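Local atomic coordinates of extracellular ligand-binding receptor (PDB entry 4Q6B), a protein that binds leucine, and probably related amino acids, outside the cell membrane and is thought to hand them to an ABC transporter for uptake. Residues I135-E139 against Q140-R144; R188-D191 against K192-F196; P320-V324 against M325-R329. One frame throughout, in Å; residues are numbered along the deposited sequence.

Contact 1. Residues I135-E139 against Q140-R144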
loop_
_atom_site.group_PDB
_atom_site.type_symbol
_atom_site.label_atom_id
_atom_site.label_comp_id
_atom_site.label_asym_id
_atom_site.label_seq_id
_atom_site.Cartn_x
_atom_site.Cartn_y
_atom_site.Cartn_z
ATOM N N ILE A 135 5.094 14.738 -10.081
ATOM C CA ILE A 135 4.488 15.205 -11.338
ATOM C C ILE A 135 3.307 16.123 -11.074
ATOM O O ILE A 135 3.187 17.165 -11.697
ATOM C CB ILE A 135 4.090 14.025 -12.242
ATOM C CG1 ILE A 135 5.388 13.442 -12.816
ATOM C CG2 ILE A 135 3.144 14.499 -13.384
ATOM C CD1 ILE A 135 5.226 12.148 -13.525
ATOM N N TYR A 136 2.445 15.724 -10.165
ATOM C CA TYR A 136 1.243 16.488 -9.856
ATOM C C TYR A 136 1.626 17.813 -9.218
ATOM O O TYR A 136 1.092 18.875 -9.580
ATOM C CB TYR A 136 0.343 15.688 -8.906
ATOM C CG TYR A 136 -0.883 16.484 -8.507
ATOM C CD1 TYR A 136 -1.931 16.670 -9.395
ATOM C CD2 TYR A 136 -0.971 17.070 -7.238
ATOM C CE1 TYR A 136 -3.052 17.402 -9.020
ATOM C CE2 TYR A 136 -2.078 17.795 -6.869
ATOM C CZ TYR A 136 -3.107 17.955 -7.753
ATOM O OH TYR A 136 -4.203 18.708 -7.369
ATOM N N LEU A 137 2.547 17.752 -8.254
ATOM C CA LEU A 137 2.882 18.966 -7.494
ATOM C C LEU A 137 3.537 19.994 -8.400
ATOM O O LEU A 137 3.256 21.203 -8.308
ATOM C CB LEU A 137 3.777 18.625 -6.307
ATOM C CG LEU A 137 3.015 17.854 -5.212
ATOM C CD1 LEU A 137 4.064 17.308 -4.228
ATOM C CD2 LEU A 137 1.988 18.769 -4.500
ATOM N N ALA A 138 4.363 19.535 -9.333
ATOM C CA ALA A 138 4.966 20.495 -10.252
ATOM C C ALA A 138 3.891 21.099 -11.151
ATOM O O ALA A 138 3.937 22.272 -11.449
ATOM C CB ALA A 138 6.059 19.877 -11.072
ATOM N N GLU A 139 2.926 20.308 -11.600
ATOM C CA GLU A 139 1.896 20.904 -12.467
ATOM C C GLU A 139 1.041 21.928 -11.680
ATOM O O GLU A 139 0.489 22.911 -12.246
ATOM C CB GLU A 139 1.042 19.798 -13.035
ATOM C CG GLU A 139 -0.081 20.322 -13.970
ATOM C CD GLU A 139 -1.391 20.566 -13.229
ATOM O OE1 GLU A 139 -2.166 21.482 -13.645
ATOM O OE2 GLU A 139 -1.646 19.825 -12.242
ATOM N N GLN A 140 0.949 21.715 -10.368
ATOM C CA GLN A 140 0.247 22.647 -9.483
ATOM C C GLN A 140 1.058 23.899 -9.144
ATOM O O GLN A 140 0.567 24.805 -8.487
ATOM C CB GLN A 140 -0.269 21.940 -8.226
ATOM C CG GLN A 140 -1.295 20.882 -8.537
ATOM C CD GLN A 140 -2.569 21.496 -9.068
ATOM O OE1 GLN A 140 -3.227 22.267 -8.367
ATOM N NE2 GLN A 140 -2.911 21.196 -10.317
ATOM N N GLY A 141 2.294 23.980 -9.597
ATOM C CA GLY A 141 3.039 25.230 -9.420
ATOM C C GLY A 141 3.996 25.205 -8.226
ATOM O O GLY A 141 4.515 26.258 -7.842
ATOM N N HIS A 142 4.242 24.041 -7.642
ATOM C CA HIS A 142 5.249 23.975 -6.601
ATOM C C HIS A 142 6.642 24.108 -7.169
ATOM O O HIS A 142 6.941 23.546 -8.205
ATOM C CB HIS A 142 5.111 22.701 -5.797
ATOM C CG HIS A 142 3.877 22.679 -4.968
ATOM N ND1 HIS A 142 3.854 23.115 -3.665
ATOM C CD2 HIS A 142 2.608 22.340 -5.276
ATOM C CE1 HIS A 142 2.625 23.018 -3.198
ATOM N NE2 HIS A 142 1.852 22.539 -4.152
ATOM N N GLU A 143 7.483 24.866 -6.475
ATOM C CA GLU A 143 8.870 25.061 -6.897
ATOM C C GLU A 143 9.911 24.861 -5.805
ATOM O O GLU A 143 11.068 24.550 -6.109
ATOM C CB GLU A 143 9.067 26.477 -7.472
ATOM C CG GLU A 143 8.088 26.792 -8.598
ATOM C CD GLU A 143 8.527 27.933 -9.492
ATOM O OE1 GLU A 143 9.474 28.650 -9.142
ATOM O OE2 GLU A 143 7.909 28.093 -10.562
ATOM N N ARG A 144 9.552 25.166 -4.546
ATOM C CA ARG A 144 10.500 25.157 -3.415
ATOM C C ARG A 144 9.819 24.439 -2.246
ATOM O O ARG A 144 8.860 24.952 -1.699
ATOM C CB ARG A 144 10.855 26.588 -2.998
ATOM C CG ARG A 144 11.385 27.469 -4.143
ATOM C CD ARG A 144 12.250 28.670 -3.698
ATOM N NE ARG A 144 13.613 28.395 -4.167
ATOM C CZ ARG A 144 14.742 28.582 -3.488
ATOM N NH1 ARG A 144 14.742 29.121 -2.267
ATOM N NH2 ARG A 144 15.894 28.241 -4.052
HETATM O O HOH W 1 6.395 23.801 -10.798
#
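The carbonyl oxygen of Ala-138 is gripped by two donors at the end of helix 126-139: the backbone N of Gly-141 lies 3.0 Å from Ala-138 O, and a water donates to it while also donating to the carbonyl oxygen of His-142. Together with the longer bond from His-142 N back to Leu-137 O, 3.1 Å and fairly straight at 162°, the Gly-141 bond makes a Schellman motif, which ends the helix and turns the chain toward strand 144-149. Gly-141 carries the positive phi of 99° that this turn needs; any side chain here would be jammed against the carbonyl oxygen of the preceding residue.

Gln-140 folds back over Tyr-136. Its CG sits over one face of the ring, 3.7 Å from the ring centroid, as a CH-pi contact, and its amide lies almost parallel to the phenol ring. The bend at chi2 (-67°) also carries NE2 round to Glu-139, whose OE2 it meets at 2.7 Å on the syn side, though well out of the carboxylate plane. A long amide side chain thus serves both an aromatic face and a carboxylate at the exposed helix end.

Next round the helix, buried Leu-137, which also packs on Leu-253 of strand 253-257, meets the imidazole of His-142, whose ND1 is hydrogen-bonded to Asp-199. The ring brings its CD2 to 3.7 Å from Leu-137 CD2, and that same His-142 carbon faces Leu-137 O edge-on, in the imidazole plane, at 3.3 Å.

Contact 2. Residues R188-D191 against K192-F196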
loop_
_atom_site.group_PDB
_atom_site.type_symbol
_atom_site.label_atom_id
_atom_site.label_comp_id
_atom_site.label_asym_id
_atom_site.label_seq_id
_atom_site.Cartn_x
_atom_site.Cartn_y
_atom_site.Cartn_z
ATOM N N ARG A 188 10.462 28.667 14.534
ATOM C CA ARG A 188 11.755 29.147 14.073
ATOM C C ARG A 188 12.066 28.497 12.714
ATOM O O ARG A 188 12.524 29.187 11.782
ATOM C CB ARG A 188 12.824 28.764 15.110
ATOM C CG ARG A 188 14.211 29.363 14.875
ATOM C CD ARG A 188 15.042 28.512 13.938
ATOM N NE ARG A 188 15.075 27.105 14.340
ATOM C CZ ARG A 188 15.686 26.157 13.631
ATOM N NH1 ARG A 188 16.274 26.480 12.489
ATOM N NH2 ARG A 188 15.689 24.885 14.039
ATOM N N LEU A 189 11.820 27.189 12.584
ATOM C CA LEU A 189 11.927 26.537 11.274
ATOM C C LEU A 189 11.033 27.205 10.220
ATOM O O LEU A 189 11.480 27.482 9.111
ATOM C CB LEU A 189 11.593 25.039 11.345
ATOM C CG LEU A 189 12.660 24.186 12.020
ATOM C CD1 LEU A 189 12.017 22.886 12.534
ATOM C CD2 LEU A 189 13.763 23.904 11.000
ATOM N N TYR A 190 9.779 27.487 10.576
ATOM C CA TYR A 190 8.830 28.090 9.620
ATOM C C TYR A 190 9.322 29.481 9.183
ATOM O O TYR A 190 9.186 29.855 7.995
ATOM C CB TYR A 190 7.450 28.187 10.276
ATOM C CG TYR A 190 6.317 28.699 9.415
ATOM C CD1 TYR A 190 6.276 28.458 8.046
ATOM C CD2 TYR A 190 5.270 29.415 9.991
ATOM C CE1 TYR A 190 5.195 28.902 7.270
ATOM C CE2 TYR A 190 4.192 29.884 9.209
ATOM C CZ TYR A 190 4.176 29.616 7.869
ATOM O OH TYR A 190 3.119 30.078 7.122
ATOM N N ASP A 191 9.906 30.231 10.111
ATOM C CA ASP A 191 10.548 31.490 9.728
ATOM C C ASP A 191 11.677 31.325 8.693
ATOM O O ASP A 191 11.776 32.102 7.703
ATOM C CB ASP A 191 11.021 32.248 10.957
ATOM C CG ASP A 191 9.888 32.971 11.671
ATOM O OD1 ASP A 191 8.853 33.247 11.033
ATOM O OD2 ASP A 191 10.048 33.289 12.874
ATOM N N LYS A 192 12.490 30.288 8.876
ATOM C CA LYS A 192 13.564 30.009 7.941
ATOM C C LYS A 192 12.988 29.567 6.608
ATOM O O LYS A 192 13.416 30.046 5.554
ATOM C CB LYS A 192 14.493 28.938 8.500
ATOM C CG LYS A 192 15.570 28.534 7.524
ATOM C CD LYS A 192 16.535 27.555 8.146
ATOM C CE LYS A 192 15.893 26.199 8.342
ATOM N NZ LYS A 192 16.922 25.125 8.154
ATOM N N TRP A 193 12.013 28.662 6.645
ATOM C CA TRP A 193 11.346 28.224 5.423
ATOM C C TRP A 193 10.676 29.375 4.642
ATOM O O TRP A 193 10.693 29.407 3.405
ATOM C CB TRP A 193 10.305 27.163 5.770
ATOM C CG TRP A 193 10.866 25.961 6.441
ATOM C CD1 TRP A 193 12.161 25.513 6.401
ATOM C CD2 TRP A 193 10.142 25.043 7.271
ATOM N NE1 TRP A 193 12.273 24.364 7.154
ATOM C CE2 TRP A 193 11.041 24.040 7.665
ATOM C CE3 TRP A 193 8.804 24.958 7.686
ATOM C CZ2 TRP A 193 10.656 22.975 8.494
ATOM C CZ3 TRP A 193 8.413 23.886 8.503
ATOM C CH2 TRP A 193 9.335 22.936 8.920
ATOM N N GLN A 194 10.089 30.329 5.350
ATOM C CA GLN A 194 9.513 31.476 4.640
ATOM C C GLN A 194 10.605 32.254 3.908
ATOM O O GLN A 194 10.400 32.707 2.784
ATOM C CB GLN A 194 8.744 32.385 5.602
ATOM C CG GLN A 194 7.460 31.725 6.101
ATOM C CD GLN A 194 6.807 32.518 7.213
ATOM O OE1 GLN A 194 6.456 31.975 8.263
ATOM N NE2 GLN A 194 6.659 33.816 7.000
ATOM N N ALA A 195 11.767 32.395 4.539
ATOM C CA ALA A 195 12.858 33.145 3.935
ATOM C C ALA A 195 13.376 32.428 2.668
ATOM O O ALA A 195 13.897 33.073 1.743
ATOM C CB ALA A 195 13.988 33.372 4.973
ATOM N N PHE A 196 13.221 31.107 2.632
ATOM C CA PHE A 196 13.624 30.288 1.491
ATOM C C PHE A 196 12.528 30.208 0.456
ATOM O O PHE A 196 12.704 29.574 -0.578
ATOM C CB PHE A 196 13.899 28.824 1.892
ATOM C CG PHE A 196 15.136 28.613 2.700
ATOM C CD1 PHE A 196 16.211 29.491 2.629
ATOM C CD2 PHE A 196 15.220 27.525 3.550
ATOM C CE1 PHE A 196 17.342 29.279 3.387
ATOM C CE2 PHE A 196 16.353 27.313 4.311
ATOM C CZ PHE A 196 17.408 28.193 4.221
#
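This is a local contact between successive turns of helix 183-195, the helix that follows strand 172-177 and its calcium-binding end, with the pairs Leu-189/Trp-193 and Tyr-190/Gln-194 making its ring contacts. Four backbone bonds of the i to i+4 kind run through it, the straightest being Trp-193 N to Leu-189 O at 2.8 Å (171°).

The same Leu-189 oxygen lies 3.1 Å above the plane of the Trp-193 indole, toward the rim of the ring system. Farther along that indole, Leu-189 CB approaches a face of the six-membered ring as a CH-pi contact, 3.6 Å from Trp-193 CZ2. The tryptophan is laid back along the helix like this because its CG stands anti to the carbonyl carbon (chi1 -59°). A broad, flat side chain suits the place, since it covers the preceding turn while its other parts reach Phe-177, Met-198 and Ile-223.

Tyr-190 and Gln-194 pair in a different way. OE1 of Gln-194 sits over the centre of the phenol ring, 3.2 Å from Tyr-190 CE2, with the amide turned 59° from the ring, while Gln-194 CG makes a more off-centre CH-pi contact.

Arg-188 and Lys-192 run alongside each other, and Arg-188 NH1 comes within 4.6 Å of Lys-192 NZ. Each like charge has an acidic mate: Asp-185 takes Arg-188 NE, and Asp-175 takes Lys-192 NZ in a salt bridge. Asp-175 OD2 is also hydrogen-bonded by Trp-193 NE1. Asp-175 is a residue of the bound calcium site, and two donors on one oxygen are likely to hold its carboxylate in a set orientation, consistent with a second-shell role for Lys-192 and Trp-193.

Contact 3. Residues P320-V324 against M325-R329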
loop_
_atom_site.group_PDB
_atom_site.type_symbol
_atom_site.label_atom_id
_atom_site.label_comp_id
_atom_site.label_asym_id
_atom_site.label_seq_id
_atom_site.Cartn_x
_atom_site.Cartn_y
_atom_site.Cartn_z
ATOM N N PRO A 320 -1.098 -7.868 -18.202
ATOM C CA PRO A 320 -2.043 -6.890 -17.639
ATOM C C PRO A 320 -3.359 -7.542 -17.243
ATOM O O PRO A 320 -3.925 -8.338 -17.990
ATOM C CB PRO A 320 -2.253 -5.896 -18.770
ATOM C CG PRO A 320 -1.705 -6.501 -19.949
ATOM C CD PRO A 320 -0.754 -7.586 -19.597
ATOM N N TRP A 321 -3.810 -7.233 -16.046
ATOM C CA TRP A 321 -5.013 -7.847 -15.497
ATOM C C TRP A 321 -5.883 -6.796 -14.786
ATOM O O TRP A 321 -5.401 -6.088 -13.893
ATOM C CB TRP A 321 -4.576 -8.872 -14.473
ATOM C CG TRP A 321 -5.683 -9.631 -13.843
ATOM C CD1 TRP A 321 -6.266 -10.764 -14.320
ATOM C CD2 TRP A 321 -6.316 -9.342 -12.591
ATOM N NE1 TRP A 321 -7.237 -11.191 -13.453
ATOM C CE2 TRP A 321 -7.294 -10.335 -12.385
ATOM C CE3 TRP A 321 -6.180 -8.319 -11.644
ATOM C CZ2 TRP A 321 -8.113 -10.354 -11.255
ATOM C CZ3 TRP A 321 -7.003 -8.336 -10.520
ATOM C CH2 TRP A 321 -7.948 -9.358 -10.333
ATOM N N GLU A 322 -7.157 -6.712 -15.180
ATOM C CA GLU A 322 -8.025 -5.666 -14.641
ATOM C C GLU A 322 -8.687 -6.063 -13.352
ATOM O O GLU A 322 -9.340 -7.121 -13.277
ATOM C CB GLU A 322 -9.100 -5.348 -15.687
ATOM C CG GLU A 322 -8.515 -5.033 -17.030
ATOM C CD GLU A 322 -7.969 -3.619 -17.131
ATOM O OE1 GLU A 322 -7.540 -3.229 -18.244
ATOM O OE2 GLU A 322 -7.994 -2.878 -16.123
ATOM N N GLY A 323 -8.559 -5.183 -12.353
ATOM C CA GLY A 323 -9.096 -5.406 -11.017
ATOM C C GLY A 323 -9.913 -4.193 -10.589
ATOM O O GLY A 323 -10.076 -3.252 -11.355
ATOM N N VAL A 324 -10.370 -4.196 -9.335
ATOM C CA VAL A 324 -11.152 -3.062 -8.854
ATOM C C VAL A 324 -10.289 -1.840 -8.628
ATOM O O VAL A 324 -10.778 -0.711 -8.640
ATOM C CB VAL A 324 -11.917 -3.418 -7.555
ATOM C CG1 VAL A 324 -12.679 -4.731 -7.752
ATOM C CG2 VAL A 324 -10.977 -3.483 -6.336
HETATM N N MSE A 325 -8.992 -2.071 -8.437
HETATM C CA MSE A 325 -8.064 -0.945 -8.206
HETATM C C MSE A 325 -7.658 -0.272 -9.526
HETATM O O MSE A 325 -7.102 0.831 -9.515
HETATM C CB MSE A 325 -6.823 -1.472 -7.516
HETATM C CG MSE A 325 -7.090 -1.870 -6.096
HETATM SE SE MSE A 325 -5.446 -2.628 -5.343
HETATM C CE MSE A 325 -4.190 -1.158 -5.796
ATOM N N GLY A 326 -7.888 -0.949 -10.645
ATOM C CA GLY A 326 -7.315 -0.527 -11.925
ATOM C C GLY A 326 -6.552 -1.683 -12.603
ATOM O O GLY A 326 -6.789 -2.873 -12.322
HETATM N N MSE A 327 -5.621 -1.344 -13.487
HETATM C CA MSE A 327 -4.913 -2.403 -14.167
HETATM C C MSE A 327 -3.657 -2.808 -13.435
HETATM O O MSE A 327 -2.811 -1.959 -13.110
HETATM C CB MSE A 327 -4.608 -2.050 -15.616
HETATM C CG MSE A 327 -3.958 -3.213 -16.315
HETATM SE SE MSE A 327 -2.032 -3.010 -16.326
HETATM C CE MSE A 327 -1.956 -2.173 -18.067
ATOM N N HIS A 328 -3.560 -4.109 -13.172
ATOM C CA HIS A 328 -2.421 -4.708 -12.469
ATOM C C HIS A 328 -1.479 -5.336 -13.482
ATOM O O HIS A 328 -1.920 -5.848 -14.491
ATOM C CB HIS A 328 -2.913 -5.816 -11.527
ATOM C CG HIS A 328 -3.671 -5.314 -10.322
ATOM N ND1 HIS A 328 -3.048 -4.904 -9.155
ATOM C CD2 HIS A 328 -5.003 -5.181 -10.097
ATOM C CE1 HIS A 328 -3.964 -4.539 -8.269
ATOM N NE2 HIS A 328 -5.156 -4.697 -8.819
ATOM N N ARG A 329 -0.180 -5.319 -13.208
ATOM C CA ARG A 329 0.738 -6.107 -14.025
ATOM C C ARG A 329 2.019 -6.319 -13.247
ATOM O O ARG A 329 2.615 -5.355 -12.775
ATOM C CB ARG A 329 1.043 -5.390 -15.327
ATOM C CG ARG A 329 1.936 -6.209 -16.215
ATOM C CD ARG A 329 2.218 -5.467 -17.496
ATOM N NE ARG A 329 2.819 -6.446 -18.423
ATOM C CZ ARG A 329 2.871 -6.296 -19.746
ATOM N NH1 ARG A 329 3.444 -7.239 -20.505
ATOM N NH2 ARG A 329 2.342 -5.215 -20.318
#
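Strands 321-323 and 326-328 form a tight antiparallel beta hairpin, with Val-324 and Met-325 at the bend and Trp-321 paired with His-328 through two bonds of 2.8 Å, Trp-321 N to His-328 O and His-328 N to Trp-321 O. The first of these lies in the carbonyl plane. Glycines flank the turn: Gly-326 has a phi of 127° that would jam a side chain against the preceding carbonyl oxygen, and a CB on Gly-323 would clash with the Trp-321 ring.

Trp-321 and His-328 lie side by side on one face of the hairpin. His-328 CD2 meets the edge of the indole in its plane, 3.7 Å from Trp-321 CE3, with the two rings inclined at 49°. Trp-321 also packs on Ile-294 and Leu-295 of helix 284-301, and Val-324 reaches Phe-270 of helix 265-278. At the open end Pro-320 CD stands over the centre of the Arg-329 guanidinium, 3.9 Å from Arg-329 CZ.

The imidazole links two carboxylates, ND1 bonding Asp-336 and NE2 bonding Asp-291 of helix 284-301, which also takes the backbone N of Val-324 and of Met-325. Replacing His-328 with an alanine would probably leave both aspartates without this mate and open a gap beside the Trp-321 edge. Two acidic partners on one buried ring are consistent with a doubly protonated, positively charged histidine.

How the contacts relate
Following the chain from its N terminus, the three contacts come in series; none nests in or crosses another. Contact 1 ends helix 126-139 and leads into strand 144-149, a member of the seven-stranded sheet. Contact 2 lies on helix 183-195, which connects strands 172-177 and 200-204, the two neighbours of strand 144-149 in that sheet. The two touch where Arg-144 NH1 probably donates to the carbonyl oxygen of Phe-196, tying the start of one strand to the end of the later helix. Contact 3 is a separate hairpin packed against helix 284-301; its centre is about 43 Å from that of contact 2, on the opposite side of the chain's centre.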